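Folylpolyglutamate synthase (FolC) (PDB 6K8C) probably adds glutamate to dihydropteroate and, in successive ATP-dependent steps, to tetrahydrofolates, yielding dihydrofolate and folylpolyglutamates. Local coordinates at residues I309-C314 and E371-Y376; L322-L327 and G352-L357; V334-L339 and L359-F364. All coordinates share one frame; numbering follows the deposited sequence.

How the contacts relate
All three contacts lie in the Mur ligase-type glutamate ligase domain, on the same side of the chain's centre. Contacts 1 and 3 belong to one mixed sheet, where strand 308-312 stands between strands 373-376 and 331-336, and strand 361-363 closes the edge; their centres are about 8 Å apart. Contact 2 joins helices 320-327 and 347-357 over one face of that sheet, with its centre about 13 Å from that of contact 1 and 12 Å from that of contact 3. Along the chain, strands and helices alternate from 308 to 363, then strand 373-376 returns to the other side of strand 308-312, standing between it and strand 282-285.

Contact 1 (I309-C314 and E371-Y376)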
loop_
_atom_site.group_PDB
_atom_site.type_symbol
_atom_site.label_atom_id
_atom_site.label_comp_id
_atom_site.label_asym_id
_atom_site.label_seq_id
_atom_site.Cartn_x
_atom_site.Cartn_y
_atom_site.Cartn_z
ATOM N N ILE A 309 -12.326 21.055 8.852
ATOM C CA ILE A 309 -11.504 20.687 9.997
ATOM C C ILE A 309 -10.614 19.516 9.611
ATOM O O ILE A 309 -11.062 18.570 8.953
ATOM C CB ILE A 309 -12.393 20.338 11.207
ATOM C CG1 ILE A 309 -13.269 21.540 11.583
ATOM C CG2 ILE A 309 -11.552 19.880 12.392
ATOM C CD1 ILE A 309 -14.175 21.286 12.781
ATOM N N LEU A 310 -9.352 19.571 10.019
ATOM C CA LEU A 310 -8.406 18.490 9.773
ATOM C C LEU A 310 -8.251 17.638 11.028
ATOM O O LEU A 310 -7.970 18.165 12.109
ATOM C CB LEU A 310 -7.046 19.048 9.344
ATOM C CG LEU A 310 -5.987 18.003 8.989
ATOM C CD1 LEU A 310 -6.374 17.259 7.717
ATOM C CD2 LEU A 310 -4.623 18.662 8.824
ATOM N N ILE A 311 -8.435 16.328 10.881
ATOM C CA ILE A 311 -8.150 15.358 11.936
ATOM C C ILE A 311 -6.840 14.677 11.569
ATOM O O ILE A 311 -6.743 14.031 10.519
ATOM C CB ILE A 311 -9.295 14.341 12.089
ATOM C CG1 ILE A 311 -10.561 15.051 12.567
ATOM C CG2 ILE A 311 -8.917 13.232 13.068
ATOM C CD1 ILE A 311 -11.843 14.261 12.331
ATOM N N TYR A 312 -5.824 14.825 12.419
ATOM C CA TYR A 312 -4.458 14.682 11.937
ATOM C C TYR A 312 -3.516 14.178 13.020
ATOM O O TYR A 312 -3.609 14.576 14.185
ATOM C CB TYR A 312 -3.951 16.036 11.407
ATOM C CG TYR A 312 -2.509 16.052 10.942
ATOM C CD1 TYR A 312 -2.175 15.699 9.639
ATOM C CD2 TYR A 312 -1.485 16.433 11.801
ATOM C CE1 TYR A 312 -0.855 15.718 9.206
ATOM C CE2 TYR A 312 -0.167 16.451 11.380
ATOM C CZ TYR A 312 0.142 16.094 10.081
ATOM O OH TYR A 312 1.453 16.112 9.657
ATOM N N ASN A 313 -2.602 13.304 12.607
ATOM C CA ASN A 313 -1.349 13.061 13.307
ATOM C C ASN A 313 -0.366 12.534 12.272
ATOM O O ASN A 313 -0.743 12.225 11.140
ATOM C CB ASN A 313 -1.521 12.085 14.478
ATOM C CG ASN A 313 -0.633 12.436 15.661
ATOM O OD1 ASN A 313 0.398 13.095 15.506
ATOM N ND2 ASN A 313 -1.023 11.990 16.849
ATOM N N CYS A 314 0.906 12.435 12.652
ATOM C CA CYS A 314 1.892 11.940 11.698
ATOM C C CYS A 314 3.072 11.321 12.434
ATOM O O CYS A 314 3.259 11.513 13.637
ATOM C CB CYS A 314 2.364 13.053 10.759
ATOM S SG CYS A 314 3.491 14.226 11.521
ATOM N N GLU A 371 -20.283 19.840 10.763
ATOM C CA GLU A 371 -18.957 20.202 10.288
ATOM C C GLU A 371 -18.441 19.148 9.315
ATOM O O GLU A 371 -18.917 18.011 9.291
ATOM C CB GLU A 371 -17.972 20.359 11.457
ATOM C CG GLU A 371 -18.399 21.383 12.504
ATOM C CD GLU A 371 -18.050 22.810 12.116
ATOM O OE1 GLU A 371 -17.550 23.026 10.991
ATOM O OE2 GLU A 371 -18.274 23.720 12.943
ATOM N N ASN A 372 -17.461 19.546 8.504
ATOM C CA ASN A 372 -16.811 18.659 7.551
ATOM C C ASN A 372 -15.362 18.425 7.961
ATOM O O ASN A 372 -14.722 19.294 8.560
ATOM C CB ASN A 372 -16.872 19.234 6.136
ATOM C CG ASN A 372 -18.295 19.476 5.672
ATOM O OD1 ASN A 372 -19.152 18.602 5.795
ATOM N ND2 ASN A 372 -18.552 20.662 5.134
ATOM N N TYR A 373 -14.847 17.239 7.634
ATOM C CA TYR A 373 -13.562 16.800 8.159
ATOM C C TYR A 373 -12.749 16.083 7.095
ATOM O O TYR A 373 -13.302 15.349 6.271
ATOM C CB TYR A 373 -13.739 15.851 9.350
ATOM C CG TYR A 373 -14.515 16.435 10.502
ATOM C CD1 TYR A 373 -15.899 16.324 10.556
ATOM C CD2 TYR A 373 -13.866 17.086 11.546
ATOM C CE1 TYR A 373 -16.620 16.852 11.611
ATOM C CE2 TYR A 373 -14.582 17.622 12.614
ATOM C CZ TYR A 373 -15.961 17.498 12.638
ATOM O OH TYR A 373 -16.694 18.018 13.682
ATOM N N LEU A 374 -11.433 16.291 7.134
ATOM C CA LEU A 374 -10.466 15.424 6.476
ATOM C C LEU A 374 -9.673 14.694 7.551
ATOM O O LEU A 374 -9.099 15.331 8.442
ATOM C CB LEU A 374 -9.515 16.212 5.561
ATOM C CG LEU A 374 -8.294 15.436 5.034
ATOM C CD1 LEU A 374 -8.718 14.235 4.200
ATOM C CD2 LEU A 374 -7.352 16.343 4.228
ATOM N N VAL A 375 -9.667 13.365 7.480
ATOM C CA VAL A 375 -8.848 12.519 8.339
ATOM C C VAL A 375 -7.628 12.107 7.526
ATOM O O VAL A 375 -7.766 11.513 6.452
ATOM C CB VAL A 375 -9.636 11.293 8.832
ATOM C CG1 VAL A 375 -8.730 10.340 9.606
ATOM C CG2 VAL A 375 -10.828 11.736 9.680
ATOM N N TYR A 376 -6.434 12.427 8.023
ATOM C CA TYR A 376 -5.243 12.375 7.189
ATOM C C TYR A 376 -4.007 12.109 8.036
ATOM O O TYR A 376 -3.875 12.627 9.148
ATOM C CB TYR A 376 -5.083 13.696 6.429
ATOM C CG TYR A 376 -3.943 13.777 5.447
ATOM C CD1 TYR A 376 -3.848 12.900 4.377
ATOM C CD2 TYR A 376 -2.983 14.774 5.560
ATOM C CE1 TYR A 376 -2.807 13.000 3.458
ATOM C CE2 TYR A 376 -1.944 14.877 4.654
ATOM C CZ TYR A 376 -1.861 13.992 3.603
ATOM O OH TYR A 376 -0.825 14.106 2.694
#
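Ile-309 and Tyr-373 both carry their first torsion near -60°, with CG1 of the one and CG of the other anti to the carbonyl carbon, and this lays the isoleucine along the phenol, both heading off the same face of the sheet. Ile-309 CB lies 3.6 Å from Tyr-373 CD2, and Ile-309 CD1 reaches further along the ring to CE2. Ile-311, on the same face, slants over to this ring, its CD1 3.6 Å from Tyr-373 CD2, and that methyl also meets Val-375 CG2 at 3.8 Å. Tyr-373 OH is hydrogen-bonded to the backbone N of Glu-368.

The two backbones pair as parallel strands, 21° apart in direction. Ile-309 brackets Tyr-373, its N bonded to Asn-372 O and its O accepting Leu-374 N at 2.9 Å; Ile-311 brackets Val-375 likewise, through Leu-374 O, 2.7 Å from Ile-311 N, and Tyr-376 N. Strand 308-312 is an inner strand of the glutamate ligase domain's mixed sheet, and its other edge is bonded to strand 331-336.

On the opposite face Leu-310 and Leu-374 extend alongside one another, Leu-310 CD1 touching Leu-374 CD2 at 3.7 Å. The same CD1 methyl lies 3.4 Å from Leu-374 O and also meets Tyr-376 CB. Helix 290-303 covers this face at Leu-374 and Tyr-376, and helix 320-327 at Leu-310 and Tyr-312. The buried phenols find polar partners there: Tyr-312 OH is hydrogen-bonded to His-288 NE2, Tyr-376 OH to Ser-292 OG and the backbone N of Asn-289.

Contact 2 (L322-L327 and G352-L357); sequences LVLEIL and GILETL
Glu-325 brings the one flat group among the side chains that touch, but its carboxylate makes no close contact with the 352-357 helix: the aliphatic stem does the work, CB standing 3.8 Å from Leu-357 CD2 with CG close behind. The two side chains run nearly perpendicular. Leu-357 sets its branched end against the 322-327 helix, its other methyl, CD1, lying 3.6 Å from Leu-324 CB and 3.8 Å from the backbone N of Glu-325, so that one leucine spans two successive residues.

Leu-324 reaches back. With its CG anti to the carbonyl carbon (chi1 -64°), its CD1 touches two methyls of the other helix, 3.8 Å from Leu-354 CD2 and 4.1 Å from Ile-353 CG2. Apart from the approach of Leu-357 CD1 to Glu-325 N, the contact is made by aliphatic carbons, and it is fairly small, with 206 Å² buried over both sides and the axes 10.3 Å apart, crossing at -39°. Phe-321, a turn earlier, extends it by touching Ile-353 and Leu-357.

Both helices are connections between strands of the sheet. Helix 320-327 leads from strand 308-312 to strand 331-336, rests Val-323 and Leu-327 on Tyr-376 of strand 373-376, and has helix 290-303 beside it at Ile-326; helix 347-357 leads on from strand 331-336 to the edge strand 361-363.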
loop_
_atom_site.group_PDB
_atom_site.type_symbol
_atom_site.label_atom_id
_atom_site.label_comp_id
_atom_site.label_asym_id
_atom_site.label_seq_id
_atom_site.Cartn_x
_atom_site.Cartn_y
_atom_site.Cartn_z
ATOM N N LEU A 322 5.437 21.167 6.071
ATOM C CA LEU A 322 5.076 21.450 4.687
ATOM C C LEU A 322 3.673 20.947 4.365
ATOM O O LEU A 322 2.897 21.636 3.691
ATOM C CB LEU A 322 6.102 20.820 3.746
ATOM C CG LEU A 322 5.900 21.066 2.251
ATOM C CD1 LEU A 322 5.682 22.546 1.986
ATOM C CD2 LEU A 322 7.087 20.532 1.457
ATOM N N VAL A 323 3.329 19.754 4.848
ATOM C CA VAL A 323 2.013 19.187 4.563
ATOM C C VAL A 323 0.916 20.073 5.139
ATOM O O VAL A 323 -0.071 20.391 4.464
ATOM C CB VAL A 323 1.935 17.748 5.101
ATOM C CG1 VAL A 323 0.495 17.340 5.350
ATOM C CG2 VAL A 323 2.625 16.796 4.129
ATOM N N LEU A 324 1.086 20.512 6.390
ATOM C CA LEU A 324 0.094 21.385 7.008
ATOM C C LEU A 324 0.070 22.759 6.349
ATOM O O LEU A 324 -0.992 23.389 6.255
ATOM C CB LEU A 324 0.371 21.508 8.506
ATOM C CG LEU A 324 0.215 20.190 9.275
ATOM C CD1 LEU A 324 0.875 20.269 10.641
ATOM C CD2 LEU A 324 -1.257 19.830 9.405
ATOM N N GLU A 325 1.229 23.253 5.902
ATOM C CA GLU A 325 1.251 24.521 5.179
ATOM C C GLU A 325 0.475 24.419 3.870
ATOM O O GLU A 325 -0.243 25.352 3.488
ATOM C CB GLU A 325 2.693 24.953 4.917
ATOM C CG GLU A 325 2.811 26.331 4.295
ATOM C CD GLU A 325 4.237 26.676 3.906
ATOM O OE1 GLU A 325 4.824 25.955 3.067
ATOM O OE2 GLU A 325 4.771 27.667 4.444
ATOM N N ILE A 326 0.599 23.288 3.177
ATOM C CA ILE A 326 -0.145 23.085 1.935
ATOM C C ILE A 326 -1.645 23.037 2.207
ATOM O O ILE A 326 -2.450 23.600 1.453
ATOM C CB ILE A 326 0.354 21.809 1.230
ATOM C CG1 ILE A 326 1.728 22.061 0.595
ATOM C CG2 ILE A 326 -0.655 21.323 0.191
ATOM C CD1 ILE A 326 2.537 20.797 0.377
ATOM N N LEU A 327 -2.048 22.380 3.299
ATOM C CA LEU A 327 -3.469 22.219 3.580
ATOM C C LEU A 327 -4.086 23.459 4.210
ATOM O O LEU A 327 -5.296 23.670 4.074
ATOM C CB LEU A 327 -3.697 21.012 4.495
ATOM C CG LEU A 327 -3.449 19.654 3.834
ATOM C CD1 LEU A 327 -3.319 18.548 4.874
ATOM C CD2 LEU A 327 -4.577 19.357 2.860
ATOM N N GLY A 352 3.808 23.063 18.213
ATOM C CA GLY A 352 4.637 24.191 17.824
ATOM C C GLY A 352 4.612 24.455 16.333
ATOM O O GLY A 352 4.695 25.610 15.903
ATOM N N ILE A 353 4.510 23.396 15.528
ATOM C CA ILE A 353 4.368 23.575 14.086
ATOM C C ILE A 353 3.055 24.273 13.772
ATOM O O ILE A 353 3.005 25.210 12.964
ATOM C CB ILE A 353 4.473 22.216 13.371
ATOM C CG1 ILE A 353 5.875 21.632 13.552
ATOM C CG2 ILE A 353 4.118 22.355 11.890
ATOM C CD1 ILE A 353 5.983 20.170 13.180
ATOM N N LEU A 354 1.972 23.836 14.418
ATOM C CA LEU A 354 0.671 24.448 14.183
ATOM C C LEU A 354 0.662 25.901 14.627
ATOM O O LEU A 354 0.013 26.746 14.001
ATOM C CB LEU A 354 -0.415 23.644 14.902
ATOM C CG LEU A 354 -0.556 22.217 14.367
ATOM C CD1 LEU A 354 -1.211 21.302 15.385
ATOM C CD2 LEU A 354 -1.343 22.220 13.060
ATOM N N GLU A 355 1.387 26.215 15.703
ATOM C CA GLU A 355 1.465 27.602 16.148
ATOM C C GLU A 355 2.287 28.446 15.179
ATOM O O GLU A 355 1.908 29.578 14.863
ATOM C CB GLU A 355 2.037 27.667 17.565
ATOM C CG GLU A 355 0.986 27.430 18.647
ATOM C CD GLU A 355 1.577 26.917 19.949
ATOM O OE1 GLU A 355 2.764 27.193 20.219
ATOM O OE2 GLU A 355 0.849 26.236 20.706
ATOM N N THR A 356 3.404 27.908 14.683
ATOM C CA THR A 356 4.161 28.609 13.647
ATOM C C THR A 356 3.284 28.905 12.436
ATOM O O THR A 356 3.377 29.982 11.837
ATOM C CB THR A 356 5.379 27.782 13.226
ATOM O OG1 THR A 356 6.280 27.644 14.330
ATOM C CG2 THR A 356 6.103 28.444 12.057
ATOM N N LEU A 357 2.408 27.968 12.076
ATOM C CA LEU A 357 1.583 28.125 10.887
ATOM C C LEU A 357 0.345 28.982 11.122
ATOM O O LEU A 357 -0.300 29.385 10.149
ATOM C CB LEU A 357 1.181 26.745 10.365
ATOM C CG LEU A 357 2.332 26.042 9.645
ATOM C CD1 LEU A 357 2.031 24.574 9.427
ATOM C CD2 LEU A 357 2.647 26.740 8.318
#

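Contact 3 (V334-L339 and L359-F364); sequences VLILEL and LEYALF
Leu-337 runs alongside the phenyl of Phe-364 in the tightest apolar meeting here: Leu-337 CD1 is 3.3 Å from Phe-364 CD2. With CG anti to the backbone N (chi1 173°), the phenyl also reaches Leu-335, which lies roughly crosswise to it and presents CD1 at the ring edge, 3.9 Å from Phe-364 CD1. On the sheet's other face Ile-336 runs beside Tyr-361, CD1 to CD1 at 4.1 Å, and Val-334 CG2 meets Leu-359 CD1 at 4.0 Å.

Four backbone hydrogen bonds join the strands in parallel. Val-334 brackets Tyr-361 through Glu-360 O and Ala-362 N; Ile-336 brackets Leu-363, its N 2.8 Å from Ala-362 O. In the last rung Phe-364 N approaches Ile-336 O from above the carbonyl plane, 39° out of it. Beyond the strands a water continues the link, accepting from Glu-338 N and donating to Phe-364 O at 2.7 Å. At the solvent-exposed end, Leu-363 CD1 lies 3.6 Å from Glu-338 OE1.

This is the closing pair of a beta-alpha-beta unit: strand 331-336, helix 347-357 and edge strand 361-363. The helix covers Val-334 and Ile-336 with Leu-354 and Leu-350, and its Glu-355 OE2 makes a probable, though doubtfully short, hydrogen bond with Tyr-361 OH; across the sheet, helix 379-390 packs against Leu-337, and Ile-311 of strand 308-312 touches Phe-364.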
loop_
_atom_site.group_PDB
_atom_site.type_symbol
_atom_site.label_atom_id
_atom_site.label_comp_id
_atom_site.label_asym_id
_atom_site.label_seq_id
_atom_site.Cartn_x
_atom_site.Cartn_y
_atom_site.Cartn_z
ATOM N N VAL A 334 -7.367 22.325 13.304
ATOM C CA VAL A 334 -6.756 21.001 13.337
ATOM C C VAL A 334 -7.135 20.330 14.647
ATOM O O VAL A 334 -6.911 20.892 15.725
ATOM C CB VAL A 334 -5.228 21.070 13.189
ATOM C CG1 VAL A 334 -4.630 19.664 13.228
ATOM C CG2 VAL A 334 -4.839 21.791 11.895
ATOM N N LEU A 335 -7.704 19.133 14.558
ATOM C CA LEU A 335 -7.940 18.296 15.727
ATOM C C LEU A 335 -6.895 17.189 15.722
ATOM O O LEU A 335 -6.898 16.327 14.837
ATOM C CB LEU A 335 -9.358 17.728 15.722
ATOM C CG LEU A 335 -10.486 18.766 15.777
ATOM C CD1 LEU A 335 -11.851 18.088 15.734
ATOM C CD2 LEU A 335 -10.358 19.654 17.011
ATOM N N ILE A 336 -5.986 17.225 16.694
ATOM C CA ILE A 336 -4.933 16.219 16.762
ATOM C C ILE A 336 -5.520 14.906 17.257
ATOM O O ILE A 336 -6.163 14.855 18.314
ATOM C CB ILE A 336 -3.790 16.692 17.671
ATOM C CG1 ILE A 336 -3.275 18.060 17.213
ATOM C CG2 ILE A 336 -2.669 15.660 17.694
ATOM C CD1 ILE A 336 -2.444 18.781 18.248
ATOM N N LEU A 337 -5.303 13.833 16.492
ATOM C CA LEU A 337 -5.735 12.490 16.883
ATOM C C LEU A 337 -4.637 11.870 17.737
ATOM O O LEU A 337 -3.669 11.300 17.229
ATOM C CB LEU A 337 -6.048 11.633 15.662
ATOM C CG LEU A 337 -6.782 10.319 15.953
ATOM C CD1 LEU A 337 -8.131 10.588 16.566
ATOM C CD2 LEU A 337 -6.928 9.477 14.694
ATOM N N GLU A 338 -4.799 11.989 19.054
ATOM C CA GLU A 338 -3.839 11.460 20.015
ATOM C C GLU A 338 -3.492 10.011 19.705
ATOM O O GLU A 338 -4.376 9.152 19.624
ATOM C CB GLU A 338 -4.419 11.570 21.425
ATOM C CG GLU A 338 -3.386 11.552 22.536
ATOM C CD GLU A 338 -3.699 12.569 23.610
ATOM O OE1 GLU A 338 -4.801 12.483 24.191
ATOM O OE2 GLU A 338 -2.850 13.444 23.878
ATOM N N LEU A 339 -2.200 9.751 19.501
ATOM C CA LEU A 339 -1.680 8.408 19.293
ATOM C C LEU A 339 -0.418 8.251 20.123
ATOM O O LEU A 339 0.440 9.139 20.129
ATOM C CB LEU A 339 -1.366 8.135 17.815
ATOM C CG LEU A 339 -2.548 7.895 16.877
ATOM C CD1 LEU A 339 -2.133 8.163 15.443
ATOM C CD2 LEU A 339 -3.086 6.487 17.032
ATOM N N LEU A 359 -2.431 27.928 12.801
ATOM C CA LEU A 359 -3.600 27.060 12.736
ATOM C C LEU A 359 -4.131 26.828 14.145
ATOM O O LEU A 359 -3.397 26.340 15.011
ATOM C CB LEU A 359 -3.252 25.725 12.079
ATOM C CG LEU A 359 -3.125 25.673 10.556
ATOM C CD1 LEU A 359 -2.369 24.416 10.127
ATOM C CD2 LEU A 359 -4.499 25.731 9.900
ATOM N N GLU A 360 -5.395 27.182 14.373
ATOM C CA GLU A 360 -6.052 26.800 15.616
ATOM C C GLU A 360 -6.066 25.286 15.742
ATOM O O GLU A 360 -6.183 24.560 14.750
ATOM C CB GLU A 360 -7.488 27.330 15.667
ATOM C CG GLU A 360 -7.680 28.718 15.096
ATOM C CD GLU A 360 -7.251 29.804 16.059
ATOM O OE1 GLU A 360 -7.043 29.491 17.251
ATOM O OE2 GLU A 360 -7.126 30.969 15.626
ATOM N N TYR A 361 -5.946 24.799 16.972
ATOM C CA TYR A 361 -5.946 23.360 17.171
ATOM C C TYR A 361 -6.539 23.010 18.528
ATOM O O TYR A 361 -6.737 23.868 19.392
ATOM C CB TYR A 361 -4.537 22.773 17.036
ATOM C CG TYR A 361 -3.565 23.257 18.084
ATOM C CD1 TYR A 361 -3.478 22.631 19.322
ATOM C CD2 TYR A 361 -2.729 24.334 17.833
ATOM C CE1 TYR A 361 -2.592 23.074 20.283
ATOM C CE2 TYR A 361 -1.837 24.781 18.787
ATOM C CZ TYR A 361 -1.770 24.147 20.010
ATOM O OH TYR A 361 -0.882 24.593 20.961
ATOM N N ALA A 362 -6.818 21.724 18.687
ATOM C CA ALA A 362 -7.281 21.105 19.924
ATOM C C ALA A 362 -7.121 19.603 19.732
ATOM O O ALA A 362 -6.754 19.138 18.648
ATOM C CB ALA A 362 -8.725 21.489 20.253
ATOM N N LEU A 363 -7.391 18.842 20.788
ATOM C CA LEU A 363 -7.382 17.393 20.670
ATOM C C LEU A 363 -8.694 16.908 20.062
ATOM O O LEU A 363 -9.761 17.480 20.300
ATOM C CB LEU A 363 -7.166 16.731 22.034
ATOM C CG LEU A 363 -5.879 17.043 22.802
ATOM C CD1 LEU A 363 -5.667 16.012 23.905
ATOM C CD2 LEU A 363 -4.674 17.100 21.877
ATOM N N PHE A 364 -8.612 15.843 19.270
ATOM C CA PHE A 364 -9.818 15.253 18.706
ATOM C C PHE A 364 -10.555 14.438 19.762
ATOM O O PHE A 364 -9.944 13.633 20.471
ATOM C CB PHE A 364 -9.496 14.353 17.518
ATOM C CG PHE A 364 -10.695 13.599 17.003
ATOM C CD1 PHE A 364 -11.651 14.235 16.225
ATOM C CD2 PHE A 364 -10.895 12.273 17.345
ATOM C CE1 PHE A 364 -12.764 13.546 15.769
ATOM C CE2 PHE A 364 -11.999 11.579 16.892
ATOM C CZ PHE A 364 -12.936 12.214 16.105
HETATM O O HOH W 1 -7.511 12.466 20.511
#